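Local coordinates for BlEst2 (Bacillus licheniformis, PDB 6WPX), which probably hydrolyses ester bonds as an esterase or lipase, and carries a C-terminal domain with an autoinhibitory effect, at residues Asp68-Ala73 / Ala80-Leu85; His254-Ile257 / Asn261-Phe264. All blocks are in the same frame, centred on the assembly; numbering follows the deposited sequence.

Interaction 1: residues Asp68-Ala73 / Ala80-Leu85; sequences DMAEQA and AAFIDL
Ala-73 and Ala-80 mark the place where the helical segment 68-73 and the strand segment 80-85 come nearest, their CA atoms 6.8 Å apart; beyond that pair the strand runs on and leaves the helix behind. The helix begins just after Asp-68, and its first turn is closed by the bond from Gln-72 N to Asp-68 O. Three alanine methyls and one ring carry the contact, with no hydrogen bond across it. At the close end CB of Ala-73 meets CB of Ala-80 at 4.2 Å, methyl to methyl. One helical turn earlier, CB of Ala-70 comes obliquely onto the far end of the Phe-82 ring, 3.5 Å from CZ. The ring gets there because CG stands anti to the carbonyl carbon (chi1 -56°), and CZ also lies 3.8 Å from the CA of Ala-70, so the end of the ring rests against the helix backbone as well as the methyl. Around it, Phe-64 makes a T-shaped stack with Phe-82, while Phe-52 lies nearly parallel to it and Phe-35 is moderately tilted. On the side of the helix turned from the strand, Gln-72 reaches back to Asp-68: NE2 gives an almost straight bond to OD2, 2.8 Å long. OD2 lies close to the amide plane of Gln-72, yet the donor stands above the carboxylate plane by 39°. The Asp-68 side chain thus holds the Gln-72 amide across the first turn without capping the helix itself. The strand's other face, with Ala-81 and Ile-83, is packed against helix 91-109. Helix 69-75 connects strand 50-53 to its parallel neighbour 80-83, so Ala-70, Ala-73, Ala-80 and Phe-82 form the helix-to-sheet interface of a beta-alpha-beta crossover in the alpha/beta-hydrolase fold.

Interaction 2: residues His254-Ile257 / Asn261-Phe264; sequences HFSI and NLTF
Ser-256 and Ile-257 meet Leu-262 and Thr-263 where the histidine-bearing loop after strand 245-246 turns into helix 260-267, a connection within the alpha/beta-hydrolase domain. His-254 opens the first segment. Its ND1 is hydrogen-bonded to Asp-231, its ring stacks on Tyr-118, and its side chain touches Ser-119, a layout consistent with the Ser-His-Asp triad of this fold. Phe-255 comes next, and its backbone N and that of Ser-256 both bond to OD1 of Asp-253, which pins the start of the bend. Ser-256, where a 3-10 segment begins that takes in Ile-257, is the first residue to touch the helix. CD1 of Leu-262 lies alongside it, 3.8 Å from its CB and 3.6 Å from its carbonyl O, so a single methyl packs against both side chain and backbone at the more open edge of the contact. At Ile-257 the bond from CA to CB leads away from the helix, but its side chain and that of Thr-263 still cross obliquely, CG1 of Ile-257 coming to 4.2 Å from CG2 of Thr-263, a loose apolar touch. The stronger tie uses the main chain: Thr-263 OG1 donates to Ile-257 O over 2.8 Å, joining the turn to the helix six residues further on. The same hydroxyl also makes a weak bond to Lys-259 O, four residues back along the chain. With chi1 at 57°, OG1 sits between the backbone N and the carbonyl carbon, while CG2 stands beside the backbone N and also touches Ile-257 O, 3.2 Å off. The hydroxyl and the methyl of one threonine thus meet this oxygen from the same side. OG1 approaches Ile-257 O at a C=O...donor angle of 130°, standing 48° above the carbonyl plane.

From the N terminus, interaction 1 comes first: the chain leaves helix 69-75, makes a short turn and returns as strand 80-83, and the contact closes that loop. Interaction 2 opens far later and closes a still shorter one, between the loop after strand 245-246 and helix 260-267. The two are in series, neither nested nor crossed, yet in space their centres lie about 13 Å apart. They meet directly between helices 69-75 and 260-267: Asp-68 OD1 and Asn-261 N probably share a hydrogen bond, and Phe-264 packs on Gln-72 and Ala-73. The early crossover helix is thereby tied to the helix that follows the histidine loop.

Interaction 1: residues Asp68-Ala73 / Ala80-Leu85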
ATOM      1  N   ASP A  68       5.972  11.559  20.574  1.00 19.26           N
ATOM      2  CA  ASP A  68       5.571  12.674  21.456  1.00 18.28           C
ATOM      3  C   ASP A  68       4.361  13.444  20.927  1.00 19.49           C
ATOM      4  O   ASP A  68       4.161  14.587  21.322  1.00 18.68           O
ATOM      5  CB  ASP A  68       6.748  13.647  21.655  1.00 19.18           C
ATOM      6  CG  ASP A  68       7.179  14.371  20.381  1.00 20.52           C
ATOM      7  OD1 ASP A  68       6.953  13.831  19.288  1.00 18.11           O
ATOM      8  OD2 ASP A  68       7.693  15.491  20.487  1.00 21.36           O
ATOM      9  N   MET A  69       3.560  12.835  20.042  1.00 17.53           N
ATOM     10  CA  MET A  69       2.375  13.496  19.462  1.00 16.55           C
ATOM     11  C   MET A  69       1.402  14.097  20.503  1.00 21.29           C
ATOM     12  O   MET A  69       0.948  15.232  20.320  1.00 20.85           O
ATOM     13  CB  MET A  69       1.629  12.549  18.520  1.00 16.91           C
ATOM     14  CG  MET A  69       0.525  13.228  17.750  1.00 17.83           C
ATOM     15  SD  MET A  69       1.105  14.571  16.637  1.00 17.77           S
ATOM     16  CE  MET A  69       1.565  13.599  15.180  1.00 13.45           C
ATOM     17  N   ALA A  70       1.079  13.345  21.579  1.00 18.88           N
ATOM     18  CA  ALA A  70       0.178  13.851  22.616  1.00 19.74           C
ATOM     19  C   ALA A  70       0.752  15.129  23.272  1.00 23.81           C
ATOM     20  O   ALA A  70       0.023  16.105  23.492  1.00 22.17           O
ATOM     21  CB  ALA A  70      -0.068  12.779  23.671  1.00 21.10           C
ATOM     22  N   GLU A  71       2.065  15.106  23.576  1.00 19.55           N
ATOM     23  CA  GLU A  71       2.786  16.228  24.191  1.00 19.32           C
ATOM     24  C   GLU A  71       2.826  17.401  23.209  1.00 17.57           C
ATOM     25  O   GLU A  71       2.668  18.538  23.627  1.00 16.84           O
ATOM     26  CB  GLU A  71       4.205  15.788  24.591  1.00 22.23           C
ATOM     27  CG  GLU A  71       5.038  16.855  25.270  1.00 37.74           C
ATOM     28  CD  GLU A  71       6.413  16.409  25.745  1.00 64.43           C
ATOM     29  OE1 GLU A  71       7.103  15.681  24.993  1.00 62.45           O
ATOM     30  OE2 GLU A  71       6.823  16.840  26.846  1.00 56.78           O
ATOM     31  N   GLN A  72       3.010  17.123  21.919  1.00 14.68           N
ATOM     32  CA  GLN A  72       3.011  18.155  20.870  1.00 15.37           C
ATOM     33  C   GLN A  72       1.661  18.890  20.843  1.00 18.37           C
ATOM     34  O   GLN A  72       1.631  20.114  20.806  1.00 18.72           O
ATOM     35  CB  GLN A  72       3.297  17.524  19.491  1.00 15.35           C
ATOM     36  CG  GLN A  72       4.756  17.091  19.326  1.00 19.95           C
ATOM     37  CD  GLN A  72       5.708  18.246  19.181  1.00 24.13           C
ATOM     38  OE1 GLN A  72       5.345  19.337  18.728  1.00 16.97           O
ATOM     39  NE2 GLN A  72       6.945  18.036  19.586  1.00 16.80           N
ATOM     40  N   ALA A  73       0.563  18.139  20.893  1.00 16.90           N
ATOM     41  CA  ALA A  73      -0.794  18.693  20.900  1.00 16.62           C
ATOM     42  C   ALA A  73      -1.011  19.545  22.147  1.00 18.90           C
ATOM     43  O   ALA A  73      -1.392  20.713  22.033  1.00 19.07           O
ATOM     44  CB  ALA A  73      -1.825  17.565  20.825  1.00 16.84           C
ATOM     45  N   ALA A  80      -6.844  16.773  23.194  1.00 22.62           N
ATOM     46  CA  ALA A  80      -6.768  15.663  22.261  1.00 21.40           C
ATOM     47  C   ALA A  80      -7.396  14.434  22.834  1.00 25.35           C
ATOM     48  O   ALA A  80      -7.554  14.334  24.048  1.00 26.05           O
ATOM     49  CB  ALA A  80      -5.300  15.383  21.901  1.00 21.36           C
ATOM     50  N   ALA A  81      -7.765  13.495  21.959  1.00 21.27           N
ATOM     51  CA  ALA A  81      -8.328  12.194  22.331  1.00 21.76           C
ATOM     52  C   ALA A  81      -7.727  11.161  21.381  1.00 22.70           C
ATOM     53  O   ALA A  81      -7.278  11.509  20.297  1.00 18.99           O
ATOM     54  CB  ALA A  81      -9.855  12.211  22.248  1.00 22.66           C
ATOM     55  N   PHE A  82      -7.606   9.930  21.842  1.00 21.00           N
ATOM     56  CA  PHE A  82      -6.958   8.859  21.078  1.00 20.12           C
ATOM     57  C   PHE A  82      -7.894   7.690  21.117  1.00 25.97           C
ATOM     58  O   PHE A  82      -8.428   7.385  22.177  1.00 26.97           O
ATOM     59  CB  PHE A  82      -5.593   8.505  21.731  1.00 21.38           C
ATOM     60  CG  PHE A  82      -4.682   9.713  21.856  1.00 21.06           C
ATOM     61  CD1 PHE A  82      -4.768  10.561  22.957  1.00 24.35           C
ATOM     62  CD2 PHE A  82      -3.787  10.033  20.844  1.00 19.12           C
ATOM     63  CE1 PHE A  82      -3.968  11.713  23.042  1.00 24.50           C
ATOM     64  CE2 PHE A  82      -2.966  11.171  20.937  1.00 22.21           C
ATOM     65  CZ  PHE A  82      -3.084  12.020  22.017  1.00 22.42           C
ATOM     66  N   ILE A  83      -8.112   7.045  19.973  1.00 22.33           N
ATOM     67  CA  ILE A  83      -9.061   5.947  19.870  1.00 21.89           C
ATOM     68  C   ILE A  83      -8.430   4.669  19.314  1.00 24.86           C
ATOM     69  O   ILE A  83      -7.523   4.723  18.478  1.00 21.60           O
ATOM     70  CB  ILE A  83     -10.291   6.418  19.025  1.00 24.92           C
ATOM     71  CG1 ILE A  83     -11.446   5.369  19.058  1.00 26.37           C
ATOM     72  CG2 ILE A  83      -9.874   6.799  17.567  1.00 24.04           C
ATOM     73  CD1 ILE A  83     -12.781   5.844  18.603  1.00 26.59           C
ATOM     74  N   ASP A  84      -8.934   3.522  19.781  1.00 22.22           N
ATOM     75  CA  ASP A  84      -8.568   2.229  19.253  1.00 22.92           C
ATOM     76  C   ASP A  84      -9.756   1.822  18.392  1.00 27.52           C
ATOM     77  O   ASP A  84     -10.884   1.771  18.883  1.00 26.81           O
ATOM     78  CB  ASP A  84      -8.412   1.171  20.364  1.00 26.60           C
ATOM     79  CG  ASP A  84      -7.184   1.320  21.229  1.00 34.57           C
ATOM     80  OD1 ASP A  84      -6.333   2.153  20.902  1.00 30.18           O
ATOM     81  OD2 ASP A  84      -7.069   0.580  22.231  1.00 38.18           O
ATOM     82  N   LEU A  85      -9.512   1.567  17.114  1.00 23.90           N
ATOM     83  CA  LEU A  85     -10.513   1.023  16.200  1.00 23.34           C
ATOM     84  C   LEU A  85     -10.053  -0.385  15.960  1.00 26.92           C
ATOM     85  O   LEU A  85      -9.109  -0.823  16.633  1.00 25.67           O
ATOM     86  CB  LEU A  85     -10.581   1.822  14.883  1.00 22.11           C
ATOM     87  CG  LEU A  85     -10.977   3.314  14.991  1.00 24.43           C
ATOM     88  CD1 LEU A  85     -11.061   3.940  13.610  1.00 20.92           C
ATOM     89  CD2 LEU A  85     -12.330   3.490  15.738  1.00 29.53           C
TER

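Interaction 2: residues His254-Ile257 / Asn261-Phe264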
ATOM      1  N   HIS A 254       6.717   6.280   5.846  1.00 14.09           N
ATOM      2  CA  HIS A 254       5.464   5.881   6.486  1.00 13.05           C
ATOM      3  C   HIS A 254       5.530   5.822   8.013  1.00 16.60           C
ATOM      4  O   HIS A 254       4.505   6.004   8.638  1.00 14.49           O
ATOM      5  CB  HIS A 254       4.960   4.550   5.913  1.00 13.27           C
ATOM      6  CG  HIS A 254       3.483   4.407   6.026  1.00 16.67           C
ATOM      7  ND1 HIS A 254       2.606   5.302   5.381  1.00 19.20           N
ATOM      8  CD2 HIS A 254       2.761   3.480   6.682  1.00 17.58           C
ATOM      9  CE1 HIS A 254       1.397   4.882   5.691  1.00 17.89           C
ATOM     10  NE2 HIS A 254       1.444   3.809   6.492  1.00 18.05           N
ATOM     11  N   PHE A 255       6.711   5.582   8.604  1.00 14.64           N
ATOM     12  CA  PHE A 255       6.822   5.558  10.067  1.00 16.19           C
ATOM     13  C   PHE A 255       7.058   6.956  10.631  1.00 17.02           C
ATOM     14  O   PHE A 255       6.458   7.305  11.628  1.00 18.49           O
ATOM     15  CB  PHE A 255       7.940   4.605  10.549  1.00 19.35           C
ATOM     16  CG  PHE A 255       7.818   3.163  10.109  1.00 21.33           C
ATOM     17  CD1 PHE A 255       6.572   2.568   9.950  1.00 24.28           C
ATOM     18  CD2 PHE A 255       8.946   2.383   9.921  1.00 23.96           C
ATOM     19  CE1 PHE A 255       6.460   1.232   9.557  1.00 24.57           C
ATOM     20  CE2 PHE A 255       8.832   1.039   9.552  1.00 25.67           C
ATOM     21  CZ  PHE A 255       7.591   0.480   9.366  1.00 22.88           C
ATOM     22  N   SER A 256       7.927   7.750  10.001  1.00 11.52           N
ATOM     23  CA  SER A 256       8.261   9.069  10.523  1.00 13.72           C
ATOM     24  C   SER A 256       7.120  10.125  10.414  1.00 18.02           C
ATOM     25  O   SER A 256       7.137  11.122  11.141  1.00 17.57           O
ATOM     26  CB  SER A 256       9.548   9.587   9.887  1.00 14.59           C
ATOM     27  OG  SER A 256       9.305  10.058   8.575  1.00 16.35           O
ATOM     28  N   ILE A 257       6.172   9.919   9.496  1.00 14.11           N
ATOM     29  CA  ILE A 257       5.069  10.861   9.240  1.00 12.76           C
ATOM     30  C   ILE A 257       4.138  11.048  10.464  1.00 17.01           C
ATOM     31  O   ILE A 257       3.409  12.031  10.523  1.00 17.75           O
ATOM     32  CB  ILE A 257       4.285  10.482   7.951  1.00 13.64           C
ATOM     33  CG1 ILE A 257       3.541  11.716   7.367  1.00 12.66           C
ATOM     34  CG2 ILE A 257       3.339   9.268   8.182  1.00 12.88           C
ATOM     35  CD1 ILE A 257       2.877  11.465   5.985  1.00 14.44           C
ATOM     36  N   ASN A 261       7.123  15.427  16.903  1.00 15.00           N
ATOM     37  CA  ASN A 261       8.136  16.476  16.685  1.00 15.85           C
ATOM     38  C   ASN A 261       8.372  16.796  15.200  1.00 19.04           C
ATOM     39  O   ASN A 261       8.760  17.908  14.877  1.00 19.12           O
ATOM     40  CB  ASN A 261       9.451  16.143  17.387  1.00 15.45           C
ATOM     41  CG  ASN A 261      10.178  14.971  16.778  1.00 29.98           C
ATOM     42  OD1 ASN A 261       9.660  13.860  16.697  1.00 23.56           O
ATOM     43  ND2 ASN A 261      11.399  15.197  16.348  1.00 25.83           N
ATOM     44  N   LEU A 262       8.118  15.842  14.315  1.00 14.89           N
ATOM     45  CA  LEU A 262       8.322  16.049  12.900  1.00 15.07           C
ATOM     46  C   LEU A 262       7.099  16.656  12.207  1.00 18.18           C
ATOM     47  O   LEU A 262       7.254  17.605  11.450  1.00 20.17           O
ATOM     48  CB  LEU A 262       8.722  14.723  12.195  1.00 14.81           C
ATOM     49  CG  LEU A 262      10.063  14.044  12.632  1.00 19.94           C
ATOM     50  CD1 LEU A 262      10.315  12.769  11.808  1.00 19.43           C
ATOM     51  CD2 LEU A 262      11.269  14.994  12.463  1.00 22.10           C
ATOM     52  N   THR A 263       5.904  16.112  12.433  1.00 13.94           N
ATOM     53  CA  THR A 263       4.738  16.549  11.647  1.00 13.73           C
ATOM     54  C   THR A 263       3.700  17.378  12.386  1.00 15.96           C
ATOM     55  O   THR A 263       2.987  18.116  11.701  1.00 15.07           O
ATOM     56  CB  THR A 263       4.070  15.376  10.951  1.00 19.13           C
ATOM     57  OG1 THR A 263       3.702  14.408  11.931  1.00 18.30           O
ATOM     58  CG2 THR A 263       4.971  14.763   9.864  1.00 14.31           C
ATOM     59  N   PHE A 264       3.607  17.306  13.734  1.00 12.62           N
ATOM     60  CA  PHE A 264       2.647  18.189  14.392  1.00 13.02           C
ATOM     61  C   PHE A 264       2.889  19.668  14.000  1.00 16.28           C
ATOM     62  O   PHE A 264       1.909  20.322  13.633  1.00 14.70           O
ATOM     63  CB  PHE A 264       2.620  18.053  15.929  1.00 15.66           C
ATOM     64  CG  PHE A 264       1.487  18.842  16.535  1.00 16.22           C
ATOM     65  CD1 PHE A 264       1.644  20.195  16.841  1.00 18.44           C
ATOM     66  CD2 PHE A 264       0.246  18.243  16.767  1.00 17.14           C
ATOM     67  CE1 PHE A 264       0.569  20.950  17.317  1.00 18.48           C
ATOM     68  CE2 PHE A 264      -0.829  18.999  17.251  1.00 19.18           C
ATOM     69  CZ  PHE A 264      -0.651  20.352  17.536  1.00 17.06           C
TER